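Local coordinates for acyl-CoA dehydrogenase domain protein Tcur3481 (Thermomonospora curvata, PDB 6WY9) that probably acts as an acyl-CoA dehydrogenase, a flavoprotein that binds FAD and is likely to use it to oxidise acyl-CoA thioesters, at residues 45-49 / 50-54; 66-69 / 70-73. One frame throughout, in Å; residues are numbered along the deposited sequence.

Contact 1 (45-49 / 50-54); sequences RELAG and AGLLG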
ATOM      1  N   ARG B  45     -33.105  25.585   1.747  1.00 50.06           N
ATOM      2  CA  ARG B  45     -33.679  26.872   2.133  1.00 56.48           C
ATOM      3  C   ARG B  45     -33.075  27.381   3.438  1.00 52.89           C
ATOM      4  O   ARG B  45     -32.868  28.593   3.615  1.00 52.63           O
ATOM      5  CB  ARG B  45     -35.196  26.755   2.254  1.00 64.94           C
ATOM      6  CG  ARG B  45     -35.963  26.678   0.935  1.00 73.56           C
ATOM      7  CD  ARG B  45     -37.493  26.727   1.198  1.00 82.88           C
ATOM      8  NE  ARG B  45     -37.959  25.698   2.142  1.00 86.31           N
ATOM      9  CZ  ARG B  45     -38.229  25.914   3.433  1.00 89.47           C
ATOM     10  NH1 ARG B  45     -38.082  27.126   3.957  1.00 93.03           N
ATOM     11  NH2 ARG B  45     -38.647  24.916   4.210  1.00 87.69           N
ATOM     12  N   GLU B  46     -32.804  26.475   4.366  1.00 50.74           N
ATOM     13  CA  GLU B  46     -32.164  26.863   5.625  1.00 54.93           C
ATOM     14  C   GLU B  46     -30.766  27.432   5.376  1.00 50.79           C
ATOM     15  O   GLU B  46     -30.392  28.470   5.938  1.00 51.28           O
ATOM     16  CB  GLU B  46     -32.089  25.644   6.555  1.00 58.63           C
ATOM     17  CG  GLU B  46     -33.459  25.021   6.940  1.00 66.11           C
ATOM     18  CD  GLU B  46     -34.060  25.726   8.111  1.00 74.68           C
ATOM     19  OE1 GLU B  46     -33.254  26.074   9.001  1.00 77.85           O
ATOM     20  OE2 GLU B  46     -35.296  25.969   8.128  1.00 77.77           O
ATOM     21  N   LEU B  47     -29.982  26.760   4.525  1.00 47.62           N
ATOM     22  CA  LEU B  47     -28.666  27.268   4.133  1.00 46.30           C
ATOM     23  C   LEU B  47     -28.750  28.648   3.495  1.00 48.43           C
ATOM     24  O   LEU B  47     -27.918  29.520   3.778  1.00 49.97           O
ATOM     25  CB  LEU B  47     -27.998  26.298   3.156  1.00 45.77           C
ATOM     26  CG  LEU B  47     -27.651  24.972   3.848  1.00 46.76           C
ATOM     27  CD1 LEU B  47     -27.234  23.930   2.809  1.00 47.07           C
ATOM     28  CD2 LEU B  47     -26.572  25.120   4.956  1.00 45.93           C
ATOM     29  N   ALA B  48     -29.683  28.837   2.553  1.00 48.16           N
ATOM     30  CA  ALA B  48     -29.861  30.162   1.963  1.00 48.92           C
ATOM     31  C   ALA B  48     -30.176  31.202   3.033  1.00 51.46           C
ATOM     32  O   ALA B  48     -29.640  32.322   3.007  1.00 50.53           O
ATOM     33  CB  ALA B  48     -30.969  30.144   0.899  1.00 50.42           C
ATOM     34  N   GLY B  49     -31.063  30.858   3.964  1.00 53.45           N
ATOM     35  CA  GLY B  49     -31.522  31.836   4.931  1.00 57.21           C
ATOM     36  C   GLY B  49     -30.442  32.237   5.907  1.00 58.80           C
ATOM     37  O   GLY B  49     -30.451  33.363   6.407  1.00 60.48           O
ATOM     38  N   ALA B  50     -29.512  31.317   6.209  1.00 45.68           N
ATOM     39  CA  ALA B  50     -28.358  31.616   7.043  1.00 49.96           C
ATOM     40  C   ALA B  50     -27.245  32.334   6.278  1.00 53.52           C
ATOM     41  O   ALA B  50     -26.220  32.690   6.879  1.00 55.12           O
ATOM     42  CB  ALA B  50     -27.824  30.306   7.653  1.00 47.58           C
ATOM     43  N   GLY B  51     -27.421  32.558   4.973  1.00 52.97           N
ATOM     44  CA  GLY B  51     -26.426  33.255   4.192  1.00 52.67           C
ATOM     45  C   GLY B  51     -25.298  32.365   3.743  1.00 51.19           C
ATOM     46  O   GLY B  51     -24.309  32.861   3.183  1.00 51.60           O
ATOM     47  N   LEU B  52     -25.430  31.053   3.944  1.00 46.53           N
ATOM     48  CA  LEU B  52     -24.339  30.158   3.627  1.00 47.52           C
ATOM     49  C   LEU B  52     -24.204  29.901   2.133  1.00 45.86           C
ATOM     50  O   LEU B  52     -23.105  29.549   1.692  1.00 45.50           O
ATOM     51  CB  LEU B  52     -24.516  28.845   4.402  1.00 48.13           C
ATOM     52  CG  LEU B  52     -24.315  29.039   5.910  1.00 52.17           C
ATOM     53  CD1 LEU B  52     -24.706  27.792   6.668  1.00 51.01           C
ATOM     54  CD2 LEU B  52     -22.839  29.319   6.140  1.00 54.52           C
ATOM     55  N   LEU B  53     -25.277  30.079   1.338  1.00 45.48           N
ATOM     56  CA  LEU B  53     -25.103  29.994  -0.113  1.00 47.12           C
ATOM     57  C   LEU B  53     -24.389  31.226  -0.639  1.00 49.62           C
ATOM     58  O   LEU B  53     -23.750  31.177  -1.701  1.00 52.23           O
ATOM     59  CB  LEU B  53     -26.457  29.819  -0.831  1.00 47.77           C
ATOM     60  CG  LEU B  53     -27.289  28.584  -0.420  1.00 46.40           C
ATOM     61  CD1 LEU B  53     -28.608  28.545  -1.189  1.00 48.79           C
ATOM     62  CD2 LEU B  53     -26.528  27.208  -0.559  1.00 43.41           C
ATOM     63  N   GLY B  54     -24.493  32.345   0.080  1.00 48.03           N
ATOM     64  CA  GLY B  54     -23.902  33.573  -0.393  1.00 49.49           C
ATOM     65  C   GLY B  54     -22.506  33.825   0.091  1.00 50.78           C
ATOM     66  O   GLY B  54     -21.823  34.719  -0.431  1.00 53.04           O
TER
HETATM   67  O   HOH W   1     -27.447  32.504   1.336  1.00 49.12           O
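The carbonyl oxygen of Ala-48 is gripped twice at the end of helix 41-49. Gly-51 N donates to Ala-48 O over 3.0 Å, coming from above the carbonyl plane, 65° out of it. Water 1 donates to the same Ala-48 O over 2.8 Å, and it also accepts a weak bond from Gly-54 N. Water 1 links the last helical turn, weakly, to Gly-54 in the following loop. The preceding carbonyl, Leu-47 O, accepts from Leu-52 N at 2.9 Å, nearly along the C=O axis. Ala-50 N donates to Glu-46 O (3.0 Å), a regular helical bond of this turn. Gly-51 has positive phi (82°), and a side chain there would jam against the carbonyl oxygen of Ala-50.

The turn brings leucines back onto the helix. Leu-53 CD1 lies against Ala-48 CB at 3.5 Å, while its CD2 faces Leu-47 CB. Its CG stands beside the backbone N, opposite the carbonyl carbon (chi1 -58°), which turns the branch back toward the helix. An alanine in place of Leu-53 would lack CG and both methyls, and would probably leave a gap beside Ala-48 and Leu-47. Leu-47 CD2 meets Leu-52 CD1 at 3.7 Å, the two side chains crossing at a slant. Leu-47 and Leu-52 also touch Ile-19 of helix 5-23, and Leu-47 and Leu-53 touch Leu-87 of helix 87-100. Positive phi at Gly-51, with the bonds of Gly-51 N and Leu-52 N back into the last turn, makes this a Schellman motif. The Leu-47 to Leu-52 contact is its usual apolar companion. The motif ends a helix of the N-terminal domain.

Contact 2 (66-69 / 70-73); sequences LGLG and ALCV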
ATOM      1  N   LEU B  66     -16.324  35.891   0.175  1.00 56.99           N
ATOM      2  CA  LEU B  66     -15.239  35.165   0.832  1.00 59.04           C
ATOM      3  C   LEU B  66     -14.646  34.025  -0.000  1.00 57.66           C
ATOM      4  O   LEU B  66     -13.730  33.339   0.479  1.00 59.26           O
ATOM      5  CB  LEU B  66     -15.714  34.634   2.186  1.00 58.84           C
ATOM      6  CG  LEU B  66     -16.087  35.777   3.137  1.00 62.25           C
ATOM      7  CD1 LEU B  66     -16.469  35.237   4.496  1.00 61.89           C
ATOM      8  CD2 LEU B  66     -14.929  36.743   3.275  1.00 65.73           C
ATOM      9  N   GLY B  67     -15.142  33.788  -1.217  1.00 55.20           N
ATOM     10  CA  GLY B  67     -14.397  33.000  -2.194  1.00 51.72           C
ATOM     11  C   GLY B  67     -14.249  31.507  -1.886  1.00 48.58           C
ATOM     12  O   GLY B  67     -15.059  30.881  -1.185  1.00 45.26           O
ATOM     13  N   LEU B  68     -13.196  30.929  -2.474  1.00 48.32           N
ATOM     14  CA  LEU B  68     -13.064  29.479  -2.493  1.00 48.48           C
ATOM     15  C   LEU B  68     -12.824  28.928  -1.092  1.00 47.99           C
ATOM     16  O   LEU B  68     -13.340  27.856  -0.765  1.00 48.19           O
ATOM     17  CB  LEU B  68     -11.950  29.082  -3.465  1.00 50.64           C
ATOM     18  CG  LEU B  68     -11.687  27.581  -3.686  1.00 51.41           C
ATOM     19  CD1 LEU B  68     -12.903  26.780  -4.211  1.00 51.01           C
ATOM     20  CD2 LEU B  68     -10.448  27.386  -4.574  1.00 54.32           C
ATOM     21  N   GLY B  69     -12.123  29.676  -0.232  1.00 49.46           N
ATOM     22  CA  GLY B  69     -11.906  29.221   1.142  1.00 48.79           C
ATOM     23  C   GLY B  69     -13.193  28.995   1.910  1.00 47.46           C
ATOM     24  O   GLY B  69     -13.363  27.968   2.595  1.00 45.21           O
ATOM     25  N   ALA B  70     -14.108  29.971   1.849  1.00 47.71           N
ATOM     26  CA  ALA B  70     -15.397  29.802   2.514  1.00 46.23           C
ATOM     27  C   ALA B  70     -16.158  28.623   1.911  1.00 46.20           C
ATOM     28  O   ALA B  70     -16.794  27.841   2.635  1.00 45.34           O
ATOM     29  CB  ALA B  70     -16.233  31.090   2.412  1.00 46.43           C
ATOM     30  N   LEU B  71     -16.119  28.489   0.581  1.00 44.62           N
ATOM     31  CA  LEU B  71     -16.776  27.352  -0.038  1.00 44.36           C
ATOM     32  C   LEU B  71     -16.217  26.044   0.522  1.00 43.74           C
ATOM     33  O   LEU B  71     -16.972  25.138   0.905  1.00 43.86           O
ATOM     34  CB  LEU B  71     -16.607  27.402  -1.559  1.00 45.46           C
ATOM     35  CG  LEU B  71     -17.209  26.151  -2.223  1.00 45.35           C
ATOM     36  CD1 LEU B  71     -18.702  25.969  -1.864  1.00 42.83           C
ATOM     37  CD2 LEU B  71     -16.955  26.133  -3.754  1.00 47.39           C
ATOM     38  N   CYS B  72     -14.898  25.958   0.645  1.00 44.66           N
ATOM     39  CA  CYS B  72     -14.306  24.707   1.130  1.00 43.72           C
ATOM     40  C   CYS B  72     -14.674  24.440   2.589  1.00 44.35           C
ATOM     41  O   CYS B  72     -14.854  23.280   2.984  1.00 44.28           O
ATOM     42  CB  CYS B  72     -12.801  24.743   0.930  1.00 45.08           C
ATOM     43  SG  CYS B  72     -12.354  24.547  -0.861  1.00 49.69           S
ATOM     44  N   VAL B  73     -14.790  25.489   3.411  1.00 44.72           N
ATOM     45  CA  VAL B  73     -15.200  25.292   4.798  1.00 43.81           C
ATOM     46  C   VAL B  73     -16.612  24.735   4.836  1.00 43.46           C
ATOM     47  O   VAL B  73     -16.900  23.769   5.550  1.00 40.83           O
ATOM     48  CB  VAL B  73     -15.074  26.616   5.590  1.00 45.81           C
ATOM     49  CG1 VAL B  73     -15.728  26.534   6.960  1.00 46.31           C
ATOM     50  CG2 VAL B  73     -13.617  26.970   5.761  1.00 46.67           C
TER
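Leu-66 CB and Ala-70 CB meet at 3.6 Å, where the loop enters helix 67-80. On another face of the helix start, Leu-68 CD1 touches two partners: Leu-71 CD2 and Cys-72 SG, each at 4.1 Å. The Leu-68 and Leu-71 side chains slant across each other. Both have CG opposite the backbone N (chi1 -177° and 176°), which sends the two branches off to the same side of the helix, where an end methyl of each meets the other. Val-73 CG2 packs on Gly-69 O at 3.3 Å.

Backbone bonds of the first turns position these groups. Leu-71 N donates to Gly-67 O over 3.2 Å. Cys-72 N reaches Leu-68 O at 2.8 Å, and Val-73 N reaches Gly-69 O at 3.0 Å. Gly-67, with positive phi (69°), turns the chain into the helix.

Further out, Glu-288 OE2 accepts a weak hydrogen bond from Gly-69 N, near the helix start. Leu-66 and Ala-70 rest on Val-55. Three helices and the preceding loop pack around the start of helix 67-80: Leu-66, Ala-70 and Val-73 meet helix 5-23, Leu-68 and Cys-72 meet helix 215-248, and Leu-68, Cys-72 and Val-73 meet helix 260-288.

Contact 1 closes helix 41-49, and contact 2 opens helix 67-80, the next helix in the chain. Their centres lie 14 Å apart, and their nearest atoms, about 6 Å apart, do not touch. Contact 1 is partly buried, with glycines exposed at its turn and a water in its bonding. Contact 2 is buried, and its links are helical backbone bonds and apolar packing. Both lean on helix 5-23. Contact 1 also meets helix 87-100, whereas contact 2 faces the long helices 215-248 and 260-288 and so joins the N-terminal helices to later parts of the chain. Both lie away from the flavin pocket.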